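Local coordinates for protein cellulose 1,4-beta-cellobiosidase (Thermobifida fusca, PDB 4JJJ) that probably hydrolyses cellulose to cellobiose, the deposited chain being the family 48 glycoside hydrolase domain of a longer protein that also carries a cellulose-binding module, at residues A[93-103]-A[311-319]; A[327-337]-A[352-363]. The protein carries 1 engineered substitution. One frame throughout, in Å; residues are numbered along the deposited sequence.

Interaction 1. Residues A[93-103]-A[311-319]; sequences TNSAYNPNSPA and SAWAWRIGS. With BGC (beta-D-glucopyranose), chain D; BGC (beta-D-glucopyranose), chain B; BGC (beta-D-glucopyranose), chain C; BGC (beta-D-glucopyranose), chain E.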
loop_
_atom_site.group_PDB
_atom_site.type_symbol
_atom_site.label_atom_id
_atom_site.label_comp_id
_atom_site.label_asym_id
_atom_site.label_seq_id
_atom_site.Cartn_x
_atom_site.Cartn_y
_atom_site.Cartn_z
ATOM N N THR A 93 -17.035 15.103 11.163
ATOM C CA THR A 93 -17.743 16.211 10.486
ATOM C C THR A 93 -17.938 15.975 8.973
ATOM O O THR A 93 -17.955 16.917 8.215
ATOM C CB THR A 93 -17.030 17.518 10.774
ATOM O OG1 THR A 93 -15.648 17.429 10.425
ATOM C CG2 THR A 93 -17.151 17.915 12.191
ATOM N N ASN A 94 -18.179 14.749 8.548
ATOM C CA ASN A 94 -18.474 14.511 7.144
ATOM C C ASN A 94 -19.805 15.177 6.701
ATOM O O ASN A 94 -20.023 15.382 5.524
ATOM C CB ASN A 94 -18.544 13.022 6.806
ATOM C CG ASN A 94 -17.182 12.354 6.819
ATOM O OD1 ASN A 94 -16.385 12.521 5.877
ATOM N ND2 ASN A 94 -16.957 11.560 7.817
ATOM N N SER A 95 -20.676 15.538 7.621
ATOM C CA SER A 95 -21.956 16.211 7.186
ATOM C C SER A 95 -21.735 17.511 6.487
ATOM O O SER A 95 -22.635 17.987 5.746
ATOM C CB SER A 95 -22.913 16.447 8.374
ATOM O OG SER A 95 -22.357 17.414 9.247
ATOM N N ALA A 96 -20.615 18.133 6.746
ATOM C CA ALA A 96 -20.239 19.377 6.089
ATOM C C ALA A 96 -19.739 19.212 4.669
ATOM O O ALA A 96 -19.529 20.212 3.995
ATOM C CB ALA A 96 -19.205 20.123 6.889
ATOM N N TYR A 97 -19.490 17.960 4.262
ATOM C CA TYR A 97 -18.914 17.734 2.961
ATOM C C TYR A 97 -19.937 18.132 1.910
ATOM O O TYR A 97 -21.169 17.860 2.075
ATOM C CB TYR A 97 -18.551 16.252 2.823
ATOM C CG TYR A 97 -17.966 15.915 1.513
ATOM C CD1 TYR A 97 -16.828 16.537 1.083
ATOM C CD2 TYR A 97 -18.620 15.073 0.668
ATOM C CE1 TYR A 97 -16.270 16.273 -0.173
ATOM C CE2 TYR A 97 -18.127 14.753 -0.571
ATOM C CZ TYR A 97 -16.925 15.329 -1.003
ATOM O OH TYR A 97 -16.334 15.045 -2.253
ATOM N N ASN A 98 -19.440 18.739 0.846
ATOM C CA ASN A 98 -20.230 19.106 -0.330
ATOM C C ASN A 98 -19.681 18.427 -1.593
ATOM O O ASN A 98 -18.642 18.839 -2.147
ATOM C CB ASN A 98 -20.166 20.625 -0.539
ATOM C CG ASN A 98 -20.951 21.079 -1.762
ATOM O OD1 ASN A 98 -21.667 20.287 -2.414
ATOM N ND2 ASN A 98 -20.896 22.415 -2.029
ATOM N N PRO A 99 -20.371 17.389 -2.072
ATOM C CA PRO A 99 -19.778 16.661 -3.196
ATOM C C PRO A 99 -19.687 17.475 -4.486
ATOM O O PRO A 99 -18.917 17.164 -5.372
ATOM C CB PRO A 99 -20.716 15.471 -3.400
ATOM C CG PRO A 99 -21.647 15.517 -2.318
ATOM C CD PRO A 99 -21.590 16.781 -1.569
ATOM N N ASN A 100 -20.491 18.545 -4.586
ATOM C CA ASN A 100 -20.330 19.451 -5.682
ATOM C C ASN A 100 -19.111 20.367 -5.611
ATOM O O ASN A 100 -18.728 20.982 -6.600
ATOM C CB ASN A 100 -21.590 20.336 -5.829
ATOM C CG ASN A 100 -22.813 19.584 -6.303
ATOM O OD1 ASN A 100 -22.854 18.365 -6.542
ATOM N ND2 ASN A 100 -23.864 20.341 -6.466
ATOM N N SER A 101 -18.477 20.444 -4.452
ATOM C CA SER A 101 -17.240 21.179 -4.292
ATOM C C SER A 101 -16.364 20.360 -3.317
ATOM O O SER A 101 -16.321 20.576 -2.090
ATOM C CB SER A 101 -17.520 22.575 -3.743
ATOM O OG SER A 101 -16.368 23.354 -3.838
ATOM N N PRO A 102 -15.755 19.320 -3.879
ATOM C CA PRO A 102 -15.074 18.356 -3.016
ATOM C C PRO A 102 -13.870 18.769 -2.294
ATOM O O PRO A 102 -13.615 18.235 -1.200
ATOM C CB PRO A 102 -14.728 17.197 -3.970
ATOM C CG PRO A 102 -15.461 17.429 -5.221
ATOM C CD PRO A 102 -15.779 18.919 -5.293
ATOM N N ALA A 103 -13.119 19.717 -2.848
ATOM C CA ALA A 103 -11.820 20.074 -2.338
ATOM C C ALA A 103 -11.396 21.340 -3.044
ATOM O O ALA A 103 -11.902 21.645 -4.140
ATOM C CB ALA A 103 -10.815 18.953 -2.582
ATOM N N SER A 311 -19.008 26.109 12.323
ATOM C CA SER A 311 -19.141 26.226 10.840
ATOM C C SER A 311 -18.200 25.213 10.024
ATOM O O SER A 311 -17.219 25.614 9.334
ATOM C CB SER A 311 -18.890 27.686 10.397
ATOM O OG SER A 311 -18.654 27.784 8.983
ATOM N N ALA A 312 -18.561 23.931 10.131
ATOM C CA ALA A 312 -17.758 22.790 9.661
ATOM C C ALA A 312 -17.506 22.886 8.149
ATOM O O ALA A 312 -18.313 23.470 7.419
ATOM C CB ALA A 312 -18.442 21.441 10.043
ATOM N N TRP A 313 -16.340 22.381 7.678
ATOM C CA TRP A 313 -16.058 22.205 6.223
ATOM C C TRP A 313 -15.419 20.753 6.134
ATOM O O TRP A 313 -15.020 20.231 7.124
ATOM C CB TRP A 313 -15.136 23.184 5.589
ATOM C CG TRP A 313 -13.890 23.571 6.359
ATOM C CD1 TRP A 313 -13.755 24.694 7.141
ATOM C CD2 TRP A 313 -12.599 22.912 6.383
ATOM N NE1 TRP A 313 -12.478 24.777 7.655
ATOM C CE2 TRP A 313 -11.751 23.691 7.227
ATOM C CE3 TRP A 313 -12.090 21.736 5.820
ATOM C CZ2 TRP A 313 -10.447 23.357 7.482
ATOM C CZ3 TRP A 313 -10.768 21.420 6.045
ATOM C CH2 TRP A 313 -9.958 22.202 6.908
ATOM N N ALA A 314 -15.424 20.167 4.954
ATOM C CA ALA A 314 -14.906 18.796 4.788
ATOM C C ALA A 314 -14.548 18.660 3.340
ATOM O O ALA A 314 -14.967 19.490 2.458
ATOM C CB ALA A 314 -15.896 17.717 5.214
ATOM N N TRP A 315 -13.649 17.714 3.036
ATOM C CA TRP A 315 -13.184 17.555 1.702
ATOM C C TRP A 315 -12.819 16.043 1.467
ATOM O O TRP A 315 -12.686 15.227 2.417
ATOM C CB TRP A 315 -11.937 18.352 1.433
ATOM C CG TRP A 315 -10.872 18.098 2.411
ATOM C CD1 TRP A 315 -10.723 18.742 3.616
ATOM C CD2 TRP A 315 -9.846 17.104 2.344
ATOM N NE1 TRP A 315 -9.651 18.190 4.321
ATOM C CE2 TRP A 315 -9.043 17.241 3.511
ATOM C CE3 TRP A 315 -9.473 16.150 1.386
ATOM C CZ2 TRP A 315 -7.965 16.406 3.794
ATOM C CZ3 TRP A 315 -8.373 15.334 1.636
ATOM C CH2 TRP A 315 -7.614 15.450 2.860
ATOM N N ARG A 316 -12.728 15.719 0.168
ATOM C CA ARG A 316 -12.336 14.359 -0.318
ATOM C C ARG A 316 -11.570 14.528 -1.582
ATOM O O ARG A 316 -11.881 15.419 -2.441
ATOM C CB ARG A 316 -13.533 13.460 -0.593
ATOM C CG ARG A 316 -14.371 13.193 0.652
ATOM C CD ARG A 316 -15.570 12.304 0.436
ATOM N NE ARG A 316 -16.291 12.262 1.698
ATOM C CZ ARG A 316 -17.420 11.612 1.942
ATOM N NH1 ARG A 316 -18.050 10.882 1.024
ATOM N NH2 ARG A 316 -17.943 11.679 3.153
ATOM N N ILE A 317 -10.570 13.626 -1.775
ATOM C CA ILE A 317 -9.775 13.568 -3.006
ATOM C C ILE A 317 -9.640 12.121 -3.397
ATOM O O ILE A 317 -9.541 11.273 -2.500
ATOM C CB ILE A 317 -8.433 14.259 -2.939
ATOM C CG1 ILE A 317 -7.525 13.648 -1.802
ATOM C CG2 ILE A 317 -8.584 15.800 -2.688
ATOM C CD1 ILE A 317 -6.195 14.337 -1.516
ATOM N N GLY A 318 -9.579 11.851 -4.700
ATOM C CA GLY A 318 -9.040 10.604 -5.258
ATOM C C GLY A 318 -7.590 10.758 -5.371
ATOM O O GLY A 318 -6.934 11.442 -4.617
ATOM N N SER A 319 -6.987 10.092 -6.380
ATOM C CA SER A 319 -5.609 10.330 -6.734
ATOM C C SER A 319 -5.407 10.025 -8.196
ATOM O O SER A 319 -6.083 9.144 -8.729
ATOM C CB SER A 319 -4.589 9.748 -5.789
ATOM O OG SER A 319 -4.269 8.464 -6.168
HETATM C C2 BGC D . -4.612 19.071 2.577
HETATM C C3 BGC D . -5.967 19.686 2.903
HETATM C C4 BGC D . -6.725 20.024 1.593
HETATM C C5 BGC D . -6.784 18.771 0.716
HETATM C C6 BGC D . -7.388 19.076 -0.696
HETATM C C1 BGC D . -4.830 17.830 1.715
HETATM O O2 BGC D . -4.028 18.700 3.811
HETATM O O3 BGC D . -5.720 20.890 3.666
HETATM O O4 BGC D . -8.081 20.374 1.869
HETATM O O5 BGC D . -5.449 18.296 0.506
HETATM O O6 BGC D . -6.562 19.953 -1.461
HETATM C C2 BGC B . -9.855 21.894 1.784
HETATM C C3 BGC B . -10.309 23.363 1.937
HETATM C C4 BGC B . -9.735 23.951 3.234
HETATM C C5 BGC B . -8.207 23.698 3.332
HETATM C C6 BGC B . -7.441 24.229 4.546
HETATM C C1 BGC B . -8.360 21.792 1.937
HETATM O O2 BGC B . -10.302 21.480 0.538
HETATM O O3 BGC B . -11.763 23.425 2.005
HETATM O O4 BGC B . -9.768 25.438 3.088
HETATM O O5 BGC B . -8.019 22.239 3.273
HETATM O O6 BGC B . -6.139 24.752 4.268
HETATM C C2 BGC C . -2.293 14.651 -0.781
HETATM C C3 BGC C . -2.702 16.042 -0.343
HETATM C C4 BGC C . -3.533 16.030 0.927
HETATM C C5 BGC C . -2.896 15.188 2.001
HETATM C C6 BGC C . -3.709 14.953 3.219
HETATM C C1 BGC C . -1.637 13.923 0.419
HETATM O O2 BGC C . -1.433 14.648 -1.913
HETATM O O3 BGC C . -3.441 16.693 -1.412
HETATM O O4 BGC C . -3.571 17.429 1.369
HETATM O O5 BGC C . -2.568 13.860 1.486
HETATM O O6 BGC C . -2.988 14.249 4.212
HETATM C C2 BGC E . -10.404 27.440 4.027
HETATM C C3 BGC E . -11.545 28.299 4.568
HETATM C C4 BGC E . -12.843 27.970 3.810
HETATM C C5 BGC E . -13.126 26.455 3.838
HETATM C C6 BGC E . -14.488 26.137 3.244
HETATM C C1 BGC E . -10.834 25.947 3.853
HETATM O O2 BGC E . -9.328 27.595 4.951
HETATM O O3 BGC E . -11.148 29.711 4.390
HETATM O O4 BGC E . -13.910 28.766 4.364
HETATM O O5 BGC E . -12.042 25.872 3.000
HETATM O O6 BGC E . -14.183 26.294 1.880
HETATM O O HOH W 1 -15.172 14.088 3.775
HETATM O O HOH W 2 -17.467 21.525 3.053
HETATM O O HOH W 3 -16.737 19.982 0.440
#
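Arg-316 lays its side chain across one face of the Tyr-97 ring. The guanidinium is nearly parallel to the ring (planes 8° apart), in an off-centre cation-pi stack whose Arg-316 CZ is 4.4 Å from the ring centroid, while Arg-316 CD sits more squarely over the face. The straight chain from CG to NE runs over the ring and keeps the guanidinium on its face while NH2 reaches Asn-94. There Arg-316 NH2 donates to Asn-94 OD1 (3.2 Å), which it meets from above the amide's carbonyl plane. One water joins Asn-94 OD1, Arg-316 NE and Trp-315 O. The main polar partners of these side chains lie outside the two segments: Tyr-265 takes Arg-316 NH1, Asp-128 the Tyr-97 hydroxyl and Gln-91 the Asn-94 ND2. The loop is tied to the strand directly by Arg-316 N to Pro-102 O (3.0 Å), on the edge not paired with strand 302-306. Three methyls fill in further along: Ala-96 CB meets Ala-312 CB at 3.5 Å, and Ala-314 CB rests at 3.9 Å from Tyr-97 CB.

Trp-313 and Trp-315 both hold CG between backbone N and carbonyl carbon (chi1 43° and 53°), which sets their indoles edge beside edge, turned to the sugar. The chain B and E glucoses lie over Trp-313; the chain D glucose lies over Trp-315, its O4 3.6 Å from Trp-315 CD1. With a serine in place of Trp-315, the chain D glucose would probably lose its flat support and be freer to tilt. Linked glucoses resting on successive aromatic platforms are characteristic of the substrate-binding tunnel of family 48 cellobiohydrolases.

Interaction 2. Residues A[327-337]-A[352-363]; sequences QNVLAAYALSQ and WATSFDRQLEFL. With ZN (zinc ion), chain T.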
loop_
_atom_site.group_PDB
_atom_site.type_symbol
_atom_site.label_atom_id
_atom_site.label_comp_id
_atom_site.label_asym_id
_atom_site.label_seq_id
_atom_site.Cartn_x
_atom_site.Cartn_y
_atom_site.Cartn_z
ATOM N N GLN A 327 -2.579 -2.945 -8.591
ATOM C CA GLN A 327 -3.804 -3.417 -9.208
ATOM C C GLN A 327 -4.193 -4.784 -8.690
ATOM O O GLN A 327 -3.310 -5.570 -8.329
ATOM C CB GLN A 327 -3.711 -3.436 -10.745
ATOM C CG GLN A 327 -3.159 -2.125 -11.368
ATOM C CD GLN A 327 -3.924 -0.894 -10.844
ATOM O OE1 GLN A 327 -3.253 0.007 -10.219
ATOM N NE2 GLN A 327 -5.146 -0.874 -10.901
ATOM N N ASN A 328 -5.481 -5.059 -8.719
ATOM C CA ASN A 328 -5.944 -6.290 -8.121
ATOM C C ASN A 328 -7.093 -6.806 -8.925
ATOM O O ASN A 328 -8.261 -6.557 -8.619
ATOM C CB ASN A 328 -6.320 -6.097 -6.652
ATOM C CG ASN A 328 -6.383 -7.391 -5.909
ATOM O OD1 ASN A 328 -6.846 -8.397 -6.434
ATOM N ND2 ASN A 328 -5.864 -7.402 -4.670
ATOM N N VAL A 329 -6.694 -7.564 -9.943
ATOM C CA VAL A 329 -7.701 -8.029 -10.877
ATOM C C VAL A 329 -8.589 -9.096 -10.212
ATOM O O VAL A 329 -9.726 -9.343 -10.688
ATOM C CB VAL A 329 -7.058 -8.546 -12.134
ATOM C CG1 VAL A 329 -6.412 -7.359 -12.863
ATOM C CG2 VAL A 329 -6.164 -9.756 -11.950
ATOM N N LEU A 330 -8.089 -9.748 -9.178
ATOM C CA LEU A 330 -8.893 -10.743 -8.454
ATOM C C LEU A 330 -9.941 -10.062 -7.626
ATOM O O LEU A 330 -11.121 -10.440 -7.729
ATOM C CB LEU A 330 -7.930 -11.612 -7.584
ATOM C CG LEU A 330 -8.458 -12.841 -6.855
ATOM C CD1 LEU A 330 -9.547 -12.476 -5.842
ATOM C CD2 LEU A 330 -9.003 -13.884 -7.839
ATOM N N ALA A 331 -9.603 -9.045 -6.887
ATOM C CA ALA A 331 -10.583 -8.221 -6.190
ATOM C C ALA A 331 -11.614 -7.619 -7.167
ATOM O O ALA A 331 -12.801 -7.564 -6.810
ATOM C CB ALA A 331 -9.923 -7.171 -5.356
ATOM N N ALA A 332 -11.145 -7.131 -8.320
ATOM C CA ALA A 332 -12.062 -6.515 -9.310
ATOM C C ALA A 332 -13.050 -7.530 -9.888
ATOM O O ALA A 332 -14.260 -7.241 -10.009
ATOM C CB ALA A 332 -11.318 -5.778 -10.368
ATOM N N TYR A 333 -12.532 -8.741 -10.115
ATOM C CA TYR A 333 -13.392 -9.841 -10.589
ATOM C C TYR A 333 -14.404 -10.094 -9.501
ATOM O O TYR A 333 -15.621 -10.263 -9.809
ATOM C CB TYR A 333 -12.495 -11.093 -10.777
ATOM C CG TYR A 333 -13.341 -12.357 -10.846
ATOM C CD1 TYR A 333 -13.996 -12.644 -11.997
ATOM C CD2 TYR A 333 -13.351 -13.228 -9.820
ATOM C CE1 TYR A 333 -14.723 -13.848 -12.094
ATOM C CE2 TYR A 333 -14.138 -14.358 -9.876
ATOM C CZ TYR A 333 -14.799 -14.599 -11.015
ATOM O OH TYR A 333 -15.555 -15.801 -11.108
ATOM N N ALA A 334 -13.987 -10.221 -8.245
ATOM C CA ALA A 334 -14.903 -10.565 -7.120
ATOM C C ALA A 334 -15.990 -9.522 -6.999
ATOM O O ALA A 334 -17.202 -9.898 -6.867
ATOM C CB ALA A 334 -14.182 -10.773 -5.797
ATOM N N LEU A 335 -15.602 -8.291 -6.937
ATOM C CA LEU A 335 -16.561 -7.171 -6.696
ATOM C C LEU A 335 -17.544 -7.019 -7.858
ATOM O O LEU A 335 -18.697 -6.591 -7.658
ATOM C CB LEU A 335 -15.866 -5.870 -6.387
ATOM C CG LEU A 335 -15.148 -5.799 -5.062
ATOM C CD1 LEU A 335 -14.123 -4.670 -5.106
ATOM C CD2 LEU A 335 -16.140 -5.596 -3.891
ATOM N N SER A 336 -17.093 -7.309 -9.049
ATOM C CA SER A 336 -17.941 -7.211 -10.263
ATOM C C SER A 336 -18.796 -8.445 -10.531
ATOM O O SER A 336 -19.925 -8.300 -11.024
ATOM C CB SER A 336 -17.152 -6.807 -11.491
ATOM O OG SER A 336 -16.185 -7.722 -11.898
ATOM N N GLN A 337 -18.324 -9.635 -10.182
ATOM C CA GLN A 337 -18.984 -10.879 -10.608
ATOM C C GLN A 337 -19.410 -11.921 -9.592
ATOM O O GLN A 337 -20.110 -12.872 -9.969
ATOM C CB GLN A 337 -18.091 -11.618 -11.582
ATOM C CG GLN A 337 -17.995 -10.902 -12.894
ATOM C CD GLN A 337 -17.423 -11.788 -14.033
ATOM O OE1 GLN A 337 -17.715 -12.994 -14.127
ATOM N NE2 GLN A 337 -16.614 -11.204 -14.862
ATOM N N TRP A 352 -16.904 -1.446 -10.854
ATOM C CA TRP A 352 -15.903 -2.534 -10.669
ATOM C C TRP A 352 -15.793 -3.381 -11.917
ATOM O O TRP A 352 -14.712 -3.855 -12.227
ATOM C CB TRP A 352 -16.202 -3.329 -9.431
ATOM C CG TRP A 352 -15.621 -2.636 -8.215
ATOM C CD1 TRP A 352 -16.297 -1.898 -7.262
ATOM C CD2 TRP A 352 -14.274 -2.529 -7.902
ATOM N NE1 TRP A 352 -15.412 -1.407 -6.333
ATOM C CE2 TRP A 352 -14.161 -1.823 -6.705
ATOM C CE3 TRP A 352 -13.102 -3.041 -8.495
ATOM C CZ2 TRP A 352 -12.943 -1.599 -6.111
ATOM C CZ3 TRP A 352 -11.903 -2.861 -7.865
ATOM C CH2 TRP A 352 -11.814 -2.129 -6.682
ATOM N N ALA A 353 -16.907 -3.561 -12.695
ATOM C CA ALA A 353 -16.777 -4.313 -13.958
ATOM C C ALA A 353 -15.924 -3.514 -14.975
ATOM O O ALA A 353 -15.013 -4.069 -15.652
ATOM C CB ALA A 353 -18.116 -4.625 -14.519
ATOM N N THR A 354 -16.104 -2.204 -14.972
ATOM C CA THR A 354 -15.261 -1.342 -15.838
ATOM C C THR A 354 -13.804 -1.403 -15.374
ATOM O O THR A 354 -12.927 -1.573 -16.190
ATOM C CB THR A 354 -15.787 0.073 -15.815
ATOM O OG1 THR A 354 -17.145 0.073 -16.248
ATOM C CG2 THR A 354 -14.986 0.947 -16.678
ATOM N N SER A 355 -13.622 -1.315 -14.094
ATOM C CA SER A 355 -12.242 -1.408 -13.508
ATOM C C SER A 355 -11.542 -2.755 -13.774
ATOM O O SER A 355 -10.349 -2.782 -14.049
ATOM C CB SER A 355 -12.246 -1.117 -11.991
ATOM O OG SER A 355 -10.929 -1.013 -11.458
ATOM N N PHE A 356 -12.281 -3.871 -13.644
ATOM C CA PHE A 356 -11.737 -5.192 -13.930
ATOM C C PHE A 356 -11.091 -5.193 -15.323
ATOM O O PHE A 356 -9.930 -5.600 -15.525
ATOM C CB PHE A 356 -12.818 -6.224 -13.756
ATOM C CG PHE A 356 -12.439 -7.646 -14.085
ATOM C CD1 PHE A 356 -11.277 -8.205 -13.615
ATOM C CD2 PHE A 356 -13.272 -8.478 -14.817
ATOM C CE1 PHE A 356 -10.933 -9.517 -13.879
ATOM C CE2 PHE A 356 -12.973 -9.787 -15.076
ATOM C CZ PHE A 356 -11.790 -10.324 -14.613
ATOM N N ASP A 357 -11.881 -4.800 -16.310
ATOM C CA ASP A 357 -11.412 -4.691 -17.689
ATOM C C ASP A 357 -10.242 -3.704 -17.832
ATOM O O ASP A 357 -9.189 -4.067 -18.414
ATOM C CB ASP A 357 -12.569 -4.249 -18.584
ATOM C CG ASP A 357 -12.144 -3.861 -19.984
ATOM O OD1 ASP A 357 -11.520 -4.733 -20.601
ATOM O OD2 ASP A 357 -12.380 -2.655 -20.377
ATOM N N ARG A 358 -10.417 -2.494 -17.304
ATOM C CA ARG A 358 -9.429 -1.461 -17.447
ATOM C C ARG A 358 -8.048 -1.866 -16.804
ATOM O O ARG A 358 -6.974 -1.638 -17.369
ATOM C CB ARG A 358 -9.859 -0.159 -16.820
ATOM C CG ARG A 358 -9.030 1.048 -17.239
ATOM C CD ARG A 358 -9.233 1.464 -18.671
ATOM N NE ARG A 358 -10.576 1.848 -19.057
ATOM C CZ ARG A 358 -11.035 3.106 -18.892
ATOM N NH1 ARG A 358 -10.348 4.046 -18.306
ATOM N NH2 ARG A 358 -12.227 3.429 -19.324
ATOM N N GLN A 359 -8.134 -2.532 -15.647
ATOM C CA GLN A 359 -6.899 -2.938 -14.970
ATOM C C GLN A 359 -6.171 -3.972 -15.820
ATOM O O GLN A 359 -4.940 -3.897 -15.952
ATOM C CB GLN A 359 -7.217 -3.524 -13.605
ATOM C CG GLN A 359 -7.673 -2.503 -12.557
ATOM C CD GLN A 359 -7.783 -3.107 -11.171
ATOM O OE1 GLN A 359 -6.996 -3.947 -10.736
ATOM N NE2 GLN A 359 -8.883 -2.757 -10.529
ATOM N N LEU A 360 -6.856 -4.951 -16.436
ATOM C CA LEU A 360 -6.172 -5.886 -17.267
ATOM C C LEU A 360 -5.573 -5.228 -18.491
ATOM O O LEU A 360 -4.431 -5.630 -18.877
ATOM C CB LEU A 360 -7.115 -7.026 -17.693
ATOM C CG LEU A 360 -7.383 -8.038 -16.537
ATOM C CD1 LEU A 360 -8.693 -8.798 -16.861
ATOM C CD2 LEU A 360 -6.173 -8.945 -16.397
ATOM N N GLU A 361 -6.240 -4.286 -19.116
ATOM C CA GLU A 361 -5.633 -3.561 -20.273
ATOM C C GLU A 361 -4.383 -2.776 -19.854
ATOM O O GLU A 361 -3.379 -2.889 -20.517
ATOM C CB GLU A 361 -6.628 -2.581 -20.823
ATOM C CG GLU A 361 -7.755 -3.237 -21.548
ATOM C CD GLU A 361 -8.597 -2.247 -22.353
ATOM O OE1 GLU A 361 -8.154 -1.154 -22.686
ATOM O OE2 GLU A 361 -9.816 -2.518 -22.634
ATOM N N PHE A 362 -4.469 -2.115 -18.695
ATOM C CA PHE A 362 -3.336 -1.359 -18.126
ATOM C C PHE A 362 -2.113 -2.214 -17.875
ATOM O O PHE A 362 -1.023 -1.899 -18.316
ATOM C CB PHE A 362 -3.812 -0.756 -16.794
ATOM C CG PHE A 362 -2.858 0.072 -16.034
ATOM C CD1 PHE A 362 -2.444 1.299 -16.472
ATOM C CD2 PHE A 362 -2.535 -0.277 -14.712
ATOM C CE1 PHE A 362 -1.660 2.124 -15.683
ATOM C CE2 PHE A 362 -1.748 0.573 -13.947
ATOM C CZ PHE A 362 -1.311 1.759 -14.402
ATOM N N LEU A 363 -2.302 -3.401 -17.251
ATOM C CA LEU A 363 -1.225 -4.261 -16.973
ATOM C C LEU A 363 -0.527 -4.809 -18.244
ATOM O O LEU A 363 0.656 -4.974 -18.342
ATOM C CB LEU A 363 -1.724 -5.372 -16.082
ATOM C CG LEU A 363 -2.169 -5.033 -14.682
ATOM C CD1 LEU A 363 -2.659 -6.274 -13.948
ATOM C CD2 LEU A 363 -1.055 -4.317 -13.862
HETATM ZN ZN ZN T . -10.964 -4.119 -22.423
HETATM O O HOH W 4 -12.575 -3.730 -23.637
#
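Phe-356 pushes its ring from helix 352-363 into a hole formed by Val-329, Ala-332, Tyr-333 and Ser-336 of the neighbouring helix. With CG anti to the backbone N (chi1 177°), the ring leans over toward Tyr-333, whose CB stands over the ring face at 4.2 Å from its centroid. The two aromatic side chains point the same way, side by side, with their rings inclined at 58°. Closer to the backbones, Ala-332 CB meets Phe-356 CB at 3.7 Å, small enough to let the antiparallel axes approach to 8.2 Å. The interlock is mutual, since Val-329 is in turn a knob among Phe-356, Gln-359, Leu-360 and Leu-363.

Leu-335 places CD1 over the six-membered ring of Trp-352, only 3.3 Å from CE2, a tight CH-pi contact; the indole N-H is directed elsewhere, to the carbonyl of Gly-260. The amide of Gln-359 does the polar work. Its extended chain carries OE1 to Asn-328 N (2.8 Å), while NE2 donates to Ser-355 OG almost exactly in the amide plane, so both ends fix its rotation. Asn-328 itself is an N-cap, its OD1 accepting from Ala-331 N (2.9 Å). Ser-336 turns its hydroxyl back onto Ala-332 O, leaving its CB for the other helix. Asp-357 OD1 and Glu-361 OE2, one turn apart and away from this interface, bind a zinc ion together with a water. The chemistry implies an interface held mainly by apolar knobs-into-holes contact, with the amide of Gln-359 and the N-cap of Asn-328 meeting backbone N-H groups at the start of helix 329-337, in keeping with an (alpha/alpha)6 barrel.

Overall arrangement
The two contacts illustrate how one catalytic domain places one contact at the bound glucose chain and another between two helices near the predicted catalytic position. Their centres are 28 Å apart, their nearest atoms about 9 Å, and they do not touch. Interaction 1 supplies Ala-103, Trp-313, Trp-315 and Ile-317 to the pocket that holds the glucose chain, with Ile-317 about 5 Å from yet another glucose. Interaction 2 follows along the chain and lies deeper, about 17 Å from the centre of the chain against 24 Å for interaction 1. There the side chain of Asn-328 comes within about 6 Å of that of Asn-224, the engineered residue at the predicted nucleophile position.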